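Local atomic coordinates of glycoside Hydrolase (Bacteroides plebeius, PDB entry 5T3B), a protein that is probably a carbohydrate-cleaving enzyme of glycoside hydrolase family 50, from a subfamily enriched in Bacteroidetes of the human gut microbiome. Residues 373-387 with 425-437. Residues are numbered along the deposited sequence; the frame is centred on the assembly and turned at random. Where two conformers were deposited one is given.
Sequences MDGWKNQAGGTPFMV and GLLEAKNCVGWVF
Asn431 reaches from the turn before strand 432-437 to helix 370-379, between Lys377 and Phe385. Its CB lies 4.1 Å from Lys377 CG; its CG meets the rim of the Phe385 ring, 3.7 Å from CE1, with amide and ring planes 73° apart. At the tip, OD1 accepts a bond from a water that also donates to Asp374 OD1. ND2 donates to Met373 O (3.0 Å, N-H...O angle 155°), a carbonyl already holding the helical bond from Lys377 N; the two donors arrive from opposite faces of its plane. A second water takes a bond from ND2 and donates to Thr383 O. Beyond this turn strands 385-387 and 432-437 run parallel, Phe385 N bonding to Asn431 O at 2.8 Å, and strand 432-437 also pairs with strand 120-126, consistent with neighbouring strands of the (beta/alpha)8 barrel of family 50. A beta bulge at Val433-Gly434 shifts the register, Phe385 facing Cys432 but Val387 facing Trp435. With CG between backbone N and carbonyl carbon (chi1 73°), the Phe385 ring slots between Trp376 CE3, over the centre of one face, and Cys432 CB on the other, 3.6 Å from CZ. Cutting Phe385 back to an alanine would probably open a gap between Trp376 and Cys432 and take the ring edge from beside Asn431 CG. Val387 CG2 packs against Leu426 CD1 at 3.7 Å, and from the helix Met373 SD touches Leu426 CD2 and Ala429 CB.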
ATOM      1  N   MET A 373      13.876  -0.253   5.463  1.00  9.81           N
ATOM      2  CA  MET A 373      13.074   0.954   5.451  1.00  9.49           C
ATOM      3  C   MET A 373      13.952   2.196   5.569  1.00  9.48           C
ATOM      4  O   MET A 373      13.664   3.239   4.938  1.00 10.52           O
ATOM      5  CB  MET A 373      12.026   0.911   6.566  1.00  9.66           C
ATOM      6  CG  MET A 373      11.000  -0.180   6.368  1.00  9.94           C
ATOM      7  SD  MET A 373       9.611  -0.182   7.507  1.00 10.77           S
ATOM      8  CE  MET A 373      10.355  -0.502   9.098  1.00 10.75           C
ATOM      9  N   ASP A 374      15.030   2.108   6.339  1.00 10.48           N
ATOM     10  CA  ASP A 374      16.013   3.196   6.362  1.00 10.45           C
ATOM     11  C   ASP A 374      16.715   3.364   5.017  1.00 10.84           C
ATOM     12  O   ASP A 374      16.950   4.472   4.551  1.00 12.66           O
ATOM     13  CB  ASP A 374      17.085   2.918   7.405  1.00 11.85           C
ATOM     14  CG  ASP A 374      16.611   3.058   8.865  1.00 14.42           C
ATOM     15  OD1 ASP A 374      15.468   3.512   9.104  1.00 14.50           O
ATOM     16  OD2 ASP A 374      17.398   2.698   9.777  1.00 18.53           O
ATOM     17  N   GLY A 375      17.034   2.260   4.359  1.00 10.51           N
ATOM     18  CA  GLY A 375      17.522   2.328   3.010  1.00 10.94           C
ATOM     19  C   GLY A 375      16.571   3.026   2.068  1.00 10.89           C
ATOM     20  O   GLY A 375      16.990   3.853   1.239  1.00 11.42           O
ATOM     21  N   TRP A 376      15.288   2.689   2.173  1.00 10.56           N
ATOM     22  CA  TRP A 376      14.290   3.353   1.346  1.00 10.38           C
ATOM     23  C   TRP A 376      14.305   4.871   1.547  1.00  9.26           C
ATOM     24  O   TRP A 376      14.070   5.628   0.609  1.00 10.64           O
ATOM     25  CB  TRP A 376      12.882   2.783   1.567  1.00 10.15           C
ATOM     26  CG  TRP A 376      12.741   1.385   1.131  1.00  9.82           C
ATOM     27  CD1 TRP A 376      13.515   0.698   0.266  1.00  9.84           C
ATOM     28  CD2 TRP A 376      11.764   0.424   1.604  1.00  9.13           C
ATOM     29  NE1 TRP A 376      13.086  -0.607   0.141  1.00 11.00           N
ATOM     30  CE2 TRP A 376      12.000  -0.784   0.946  1.00 10.26           C
ATOM     31  CE3 TRP A 376      10.685   0.500   2.486  1.00  9.14           C
ATOM     32  CZ2 TRP A 376      11.232  -1.901   1.175  1.00 11.63           C
ATOM     33  CZ3 TRP A 376       9.915  -0.613   2.705  1.00 10.95           C
ATOM     34  CH2 TRP A 376      10.208  -1.822   2.081  1.00 11.88           C
ATOM     35  N   LYS A 377      14.474   5.300   2.795  1.00 10.19           N
ATOM     36  CA  LYS A 377      14.525   6.709   3.061  1.00 10.17           C
ATOM     37  C   LYS A 377      15.634   7.393   2.274  1.00 11.61           C
ATOM     38  O   LYS A 377      15.430   8.443   1.656  1.00 12.62           O
ATOM     39  CB  LYS A 377      14.684   6.954   4.545  1.00 10.47           C
ATOM     40  CG  LYS A 377      14.573   8.415   4.940  1.00 11.76           C
ATOM     41  CD  LYS A 377      15.015   8.655   6.371  1.00 13.20           C
ATOM     42  CE  LYS A 377      14.100   7.974   7.386  1.00 12.84           C
ATOM     43  NZ  LYS A 377      14.563   8.262   8.793  1.00 14.33           N
ATOM     44  N   ASN A 378      16.818   6.794   2.306  0.50 11.24           N
ATOM     45  CA  ASN A 378      17.970   7.377   1.614  0.50 12.71           C
ATOM     46  C   ASN A 378      17.817   7.266   0.119  0.50 12.15           C
ATOM     47  O   ASN A 378      18.022   8.206  -0.642  0.50 12.68           O
ATOM     48  CB  ASN A 378      19.235   6.674   2.053  0.50 15.03           C
ATOM     49  CG  ASN A 378      19.472   6.798   3.525  0.50 19.48           C
ATOM     50  OD1 ASN A 378      19.123   7.784   4.116  0.50 25.72           O
ATOM     51  ND2 ASN A 378      20.068   5.801   4.111  0.50 25.58           N
ATOM     52  N   GLN A 379      17.453   6.087  -0.338  1.00 10.81           N
ATOM     53  CA  GLN A 379      17.328   5.830  -1.756  1.00 11.10           C
ATOM     54  C   GLN A 379      16.338   6.748  -2.463  1.00 10.28           C
ATOM     55  O   GLN A 379      16.538   7.219  -3.583  1.00 11.55           O
ATOM     56  CB  GLN A 379      17.016   4.380  -2.038  1.00 11.07           C
ATOM     57  CG  GLN A 379      18.122   3.436  -1.603  1.00 12.78           C
ATOM     58  CD  GLN A 379      17.623   2.040  -1.302  1.00 13.85           C
ATOM     59  OE1 GLN A 379      16.545   1.627  -1.744  1.00 12.76           O
ATOM     60  NE2 GLN A 379      18.406   1.309  -0.582  1.00 16.28           N
ATOM     61  N   ALA A 380      15.204   6.955  -1.774  1.00  9.99           N
ATOM     62  CA  ALA A 380      14.115   7.735  -2.313  1.00 10.13           C
ATOM     63  C   ALA A 380      14.328   9.243  -2.140  1.00 11.40           C
ATOM     64  O   ALA A 380      13.425  10.016  -2.463  1.00 11.68           O
ATOM     65  CB  ALA A 380      12.837   7.366  -1.622  1.00 11.83           C
ATOM     66  N   GLY A 381      15.495   9.685  -1.621  1.00 11.67           N
ATOM     67  CA  GLY A 381      15.685  11.084  -1.474  1.00 12.87           C
ATOM     68  C   GLY A 381      14.779  11.722  -0.456  1.00 15.43           C
ATOM     69  O   GLY A 381      14.461  12.903  -0.565  1.00 18.90           O
ATOM     70  N   GLY A 382      14.300  10.899   0.473  1.00 12.87           N
ATOM     71  CA  GLY A 382      13.385  11.356   1.503  1.00 13.70           C
ATOM     72  C   GLY A 382      11.880  11.264   1.161  1.00 11.50           C
ATOM     73  O   GLY A 382      11.024  11.577   1.995  1.00 15.16           O
ATOM     74  N   THR A 383      11.563  10.905  -0.105  1.00 10.50           N
ATOM     75  CA  THR A 383      10.150  10.706  -0.473  1.00  9.90           C
ATOM     76  C   THR A 383       9.634   9.551   0.351  1.00  8.65           C
ATOM     77  O   THR A 383      10.298   8.547   0.455  1.00 10.35           O
ATOM     78  CB  THR A 383      10.051  10.390  -1.968  1.00 10.07           C
ATOM     79  OG1 THR A 383      10.543  11.525  -2.686  1.00 11.34           O
ATOM     80  CG2 THR A 383       8.623  10.059  -2.369  1.00  9.94           C
ATOM     81  N   PRO A 384       8.464   9.711   0.965  1.00  8.74           N
ATOM     82  CA  PRO A 384       7.946   8.639   1.858  1.00  8.83           C
ATOM     83  C   PRO A 384       7.354   7.486   1.083  1.00  8.00           C
ATOM     84  O   PRO A 384       7.094   7.561  -0.136  1.00  9.05           O
ATOM     85  CB  PRO A 384       6.909   9.338   2.696  1.00  9.78           C
ATOM     86  CG  PRO A 384       6.347  10.377   1.693  1.00 10.62           C
ATOM     87  CD  PRO A 384       7.582  10.877   0.990  1.00  9.50           C
ATOM     88  N   PHE A 385       7.122   6.419   1.847  1.00  8.61           N
ATOM     89  CA  PHE A 385       6.400   5.259   1.345  1.00  7.70           C
ATOM     90  C   PHE A 385       5.147   5.029   2.202  1.00  7.71           C
ATOM     91  O   PHE A 385       5.008   5.559   3.311  1.00  8.60           O
ATOM     92  CB  PHE A 385       7.284   3.993   1.309  1.00  8.83           C
ATOM     93  CG  PHE A 385       7.580   3.383   2.630  1.00  9.00           C
ATOM     94  CD1 PHE A 385       8.599   3.828   3.417  1.00  9.28           C
ATOM     95  CD2 PHE A 385       6.839   2.305   3.068  1.00  8.94           C
ATOM     96  CE1 PHE A 385       8.911   3.258   4.617  1.00 10.09           C
ATOM     97  CE2 PHE A 385       7.137   1.675   4.289  1.00  9.60           C
ATOM     98  CZ  PHE A 385       8.176   2.161   5.083  1.00  9.71           C
ATOM     99  N   MET A 386       4.260   4.206   1.637  1.00  7.58           N
ATOM    100  CA  MET A 386       3.094   3.708   2.356  1.00  7.33           C
ATOM    101  C   MET A 386       3.016   2.206   2.098  1.00  6.93           C
ATOM    102  O   MET A 386       3.364   1.771   0.996  1.00  8.68           O
ATOM    103  CB  MET A 386       1.801   4.379   1.937  1.00  8.67           C
ATOM    104  CG  MET A 386       1.417   4.207   0.515  1.00 10.48           C
ATOM    105  SD  MET A 386      -0.018   5.158  -0.023  1.00 12.51           S
ATOM    106  CE  MET A 386      -1.242   4.425   0.973  1.00 11.40           C
ATOM    107  N   VAL A 387       2.514   1.462   3.051  1.00  7.01           N
ATOM    108  CA  VAL A 387       2.285   0.022   2.884  1.00  7.08           C
ATOM    109  C   VAL A 387       0.880  -0.133   2.383  1.00  7.28           C
ATOM    110  O   VAL A 387      -0.093   0.132   3.097  1.00  9.14           O
ATOM    111  CB  VAL A 387       2.579  -0.734   4.154  1.00  7.83           C
ATOM    112  CG1 VAL A 387       2.132  -2.204   3.978  1.00  9.34           C
ATOM    113  CG2 VAL A 387       4.044  -0.627   4.505  1.00  9.21           C
ATOM    114  N   GLY A 425       5.974  -1.656  13.979  1.00  8.73           N
ATOM    115  CA  GLY A 425       7.175  -1.597  13.200  1.00  8.99           C
ATOM    116  C   GLY A 425       7.192  -0.493  12.180  1.00  9.15           C
ATOM    117  O   GLY A 425       8.200   0.164  11.961  1.00 10.60           O
ATOM    118  N   LEU A 426       6.036  -0.300  11.516  1.00  8.24           N
ATOM    119  CA  LEU A 426       5.881   0.765  10.507  1.00  8.50           C
ATOM    120  C   LEU A 426       5.879   2.142  11.182  1.00  8.86           C
ATOM    121  O   LEU A 426       6.405   3.099  10.601  1.00  8.62           O
ATOM    122  CB  LEU A 426       4.632   0.565   9.719  1.00  8.06           C
ATOM    123  CG  LEU A 426       4.536  -0.649   8.869  1.00  8.45           C
ATOM    124  CD1 LEU A 426       3.224  -0.762   8.135  1.00  8.42           C
ATOM    125  CD2 LEU A 426       5.731  -0.760   7.903  1.00  8.74           C
ATOM    126  N   LEU A 427       5.275   2.271  12.361  1.00  8.41           N
ATOM    127  CA  LEU A 427       5.223   3.553  13.064  1.00  8.18           C
ATOM    128  C   LEU A 427       6.606   4.079  13.349  1.00  9.57           C
ATOM    129  O   LEU A 427       6.788   5.286  13.459  1.00 11.10           O
ATOM    130  CB  LEU A 427       4.348   3.472  14.303  1.00  8.72           C
ATOM    131  CG  LEU A 427       2.859   3.384  14.054  1.00 10.02           C
ATOM    132  CD1 LEU A 427       2.124   2.918  15.312  1.00 10.15           C
ATOM    133  CD2 LEU A 427       2.287   4.650  13.501  1.00 10.11           C
ATOM    134  N   GLU A 428       7.574   3.185  13.563  1.00 10.17           N
ATOM    135  CA  GLU A 428       8.925   3.635  13.818  1.00 10.36           C
ATOM    136  C   GLU A 428       9.643   4.188  12.594  1.00 11.06           C
ATOM    137  O   GLU A 428      10.674   4.868  12.735  1.00 13.98           O
ATOM    138  CB  GLU A 428       9.761   2.502  14.420  1.00 10.91           C
ATOM    139  CG  GLU A 428       9.287   2.040  15.757  1.00 13.21           C
ATOM    140  CD  GLU A 428      10.353   1.321  16.544  1.00 15.17           C
ATOM    141  OE1 GLU A 428      11.308   1.976  17.035  1.00 16.02           O
ATOM    142  OE2 GLU A 428      10.210   0.119  16.670  1.00 15.72           O
ATOM    143  N   ALA A 429       9.147   3.890  11.422  1.00  9.68           N
ATOM    144  CA  ALA A 429       9.744   4.382  10.194  1.00  9.35           C
ATOM    145  C   ALA A 429       9.233   5.791   9.913  1.00 10.33           C
ATOM    146  O   ALA A 429       8.066   5.974   9.504  1.00 10.03           O
ATOM    147  CB  ALA A 429       9.440   3.460   9.008  1.00 10.67           C
ATOM    148  N   LYS A 430      10.092   6.789  10.057  0.50  9.61           N
ATOM    149  CA  LYS A 430       9.701   8.180   9.874  0.50 10.34           C
ATOM    150  C   LYS A 430       9.366   8.526   8.434  0.50  9.56           C
ATOM    151  O   LYS A 430       8.707   9.540   8.170  0.50 11.07           O
ATOM    152  CB  LYS A 430      10.805   9.087  10.361  0.50 11.44           C
ATOM    153  CG  LYS A 430      11.057   9.041  11.849  0.50 13.80           C
ATOM    154  CD  LYS A 430      11.980  10.181  12.295  0.50 18.12           C
ATOM    155  CE  LYS A 430      12.822   9.842  13.509  0.50 19.81           C
ATOM    156  NZ  LYS A 430      13.694  11.007  13.687  0.50 25.58           N
ATOM    157  N   ASN A 431       9.803   7.659   7.514  1.00  8.00           N
ATOM    158  CA  ASN A 431       9.472   7.780   6.119  1.00  9.04           C
ATOM    159  C   ASN A 431       8.234   7.003   5.675  1.00  8.60           C
ATOM    160  O   ASN A 431       7.914   7.020   4.478  1.00  9.52           O
ATOM    161  CB  ASN A 431      10.658   7.388   5.198  1.00  9.60           C
ATOM    162  CG  ASN A 431      11.184   6.009   5.466  1.00  8.73           C
ATOM    163  OD1 ASN A 431      11.319   5.567   6.620  1.00  9.64           O
ATOM    164  ND2 ASN A 431      11.618   5.359   4.396  1.00  8.84           N
ATOM    165  N   CYS A 432       7.518   6.385   6.624  1.00  7.96           N
ATOM    166  CA  CYS A 432       6.253   5.720   6.281  1.00  7.82           C
ATOM    167  C   CYS A 432       5.094   6.616   6.686  1.00  7.89           C
ATOM    168  O   CYS A 432       5.049   7.011   7.861  1.00  9.45           O
ATOM    169  CB  CYS A 432       6.170   4.385   7.018  1.00  8.41           C
ATOM    170  SG  CYS A 432       4.617   3.504   6.712  1.00  9.94           S
ATOM    171  N   VAL A 433       4.216   6.931   5.742  1.00  7.57           N
ATOM    172  CA  VAL A 433       3.097   7.798   6.022  1.00  8.02           C
ATOM    173  C   VAL A 433       1.785   7.037   6.335  1.00  8.54           C
ATOM    174  O   VAL A 433       0.790   7.684   6.594  1.00  8.95           O
ATOM    175  CB  VAL A 433       2.830   8.780   4.864  1.00  8.29           C
ATOM    176  CG1 VAL A 433       3.939   9.801   4.797  1.00 10.58           C
ATOM    177  CG2 VAL A 433       2.614   8.111   3.533  1.00 10.54           C
ATOM    178  N   GLY A 434       1.857   5.685   6.401  1.00  7.91           N
ATOM    179  CA  GLY A 434       0.801   4.866   6.865  1.00  8.12           C
ATOM    180  C   GLY A 434       0.627   3.624   6.011  1.00  8.11           C
ATOM    181  O   GLY A 434       1.547   3.154   5.319  1.00  8.98           O
ATOM    182  N   TRP A 435      -0.555   3.040   6.173  1.00  7.60           N
ATOM    183  CA  TRP A 435      -0.770   1.677   5.670  1.00  7.16           C
ATOM    184  C   TRP A 435      -2.218   1.445   5.306  1.00  7.07           C
ATOM    185  O   TRP A 435      -3.127   2.211   5.678  1.00  7.57           O
ATOM    186  CB  TRP A 435      -0.326   0.626   6.713  1.00  7.03           C
ATOM    187  CG  TRP A 435      -1.088   0.717   8.009  1.00  7.51           C
ATOM    188  CD1 TRP A 435      -2.392   0.332   8.229  1.00  7.63           C
ATOM    189  CD2 TRP A 435      -0.614   1.248   9.255  1.00  7.28           C
ATOM    190  NE1 TRP A 435      -2.738   0.619   9.519  1.00  7.98           N
ATOM    191  CE2 TRP A 435      -1.672   1.139  10.198  1.00  7.41           C
ATOM    192  CE3 TRP A 435       0.625   1.713   9.698  1.00  8.06           C
ATOM    193  CZ2 TRP A 435      -1.539   1.552  11.520  1.00  8.54           C
ATOM    194  CZ3 TRP A 435       0.751   2.103  11.009  1.00  8.93           C
ATOM    195  CH2 TRP A 435      -0.317   2.012  11.912  1.00  8.82           C
ATOM    196  N   VAL A 436      -2.382   0.316   4.616  1.00  6.78           N
ATOM    197  CA  VAL A 436      -3.668  -0.180   4.185  1.00  6.87           C
ATOM    198  C   VAL A 436      -3.740  -1.642   4.467  1.00  6.90           C
ATOM    199  O   VAL A 436      -2.903  -2.414   3.979  1.00  7.61           O
ATOM    200  CB  VAL A 436      -3.906   0.093   2.673  1.00  6.85           C
ATOM    201  CG1 VAL A 436      -5.281  -0.385   2.236  1.00  7.96           C
ATOM    202  CG2 VAL A 436      -3.660   1.532   2.327  1.00  8.09           C
ATOM    203  N   PHE A 437      -4.747  -2.033   5.245  1.00  6.69           N
ATOM    204  CA  PHE A 437      -4.988  -3.445   5.520  1.00  6.90           C
ATOM    205  C   PHE A 437      -5.684  -4.076   4.321  1.00  6.76           C
ATOM    206  O   PHE A 437      -6.634  -3.534   3.772  1.00  7.73           O
ATOM    207  CB  PHE A 437      -5.859  -3.591   6.748  1.00  7.81           C
ATOM    208  CG  PHE A 437      -6.061  -5.048   7.180  1.00  8.11           C
ATOM    209  CD1 PHE A 437      -7.189  -5.756   6.782  1.00  8.46           C
ATOM    210  CD2 PHE A 437      -5.127  -5.697   7.965  1.00  7.77           C
ATOM    211  CE1 PHE A 437      -7.379  -7.065   7.174  1.00 10.73           C
ATOM    212  CE2 PHE A 437      -5.300  -7.009   8.376  1.00  9.18           C
ATOM    213  CZ  PHE A 437      -6.405  -7.691   7.933  1.00  9.55           C
TER
HETATM  214  O   HOH W   1      12.918   4.271   8.559  1.00 12.39           O
HETATM  215  O   HOH W   2      11.276   6.276   1.649  1.00 11.77           O
HETATM  216  O   HOH W   3      12.994   6.430  10.279  1.00 12.14           O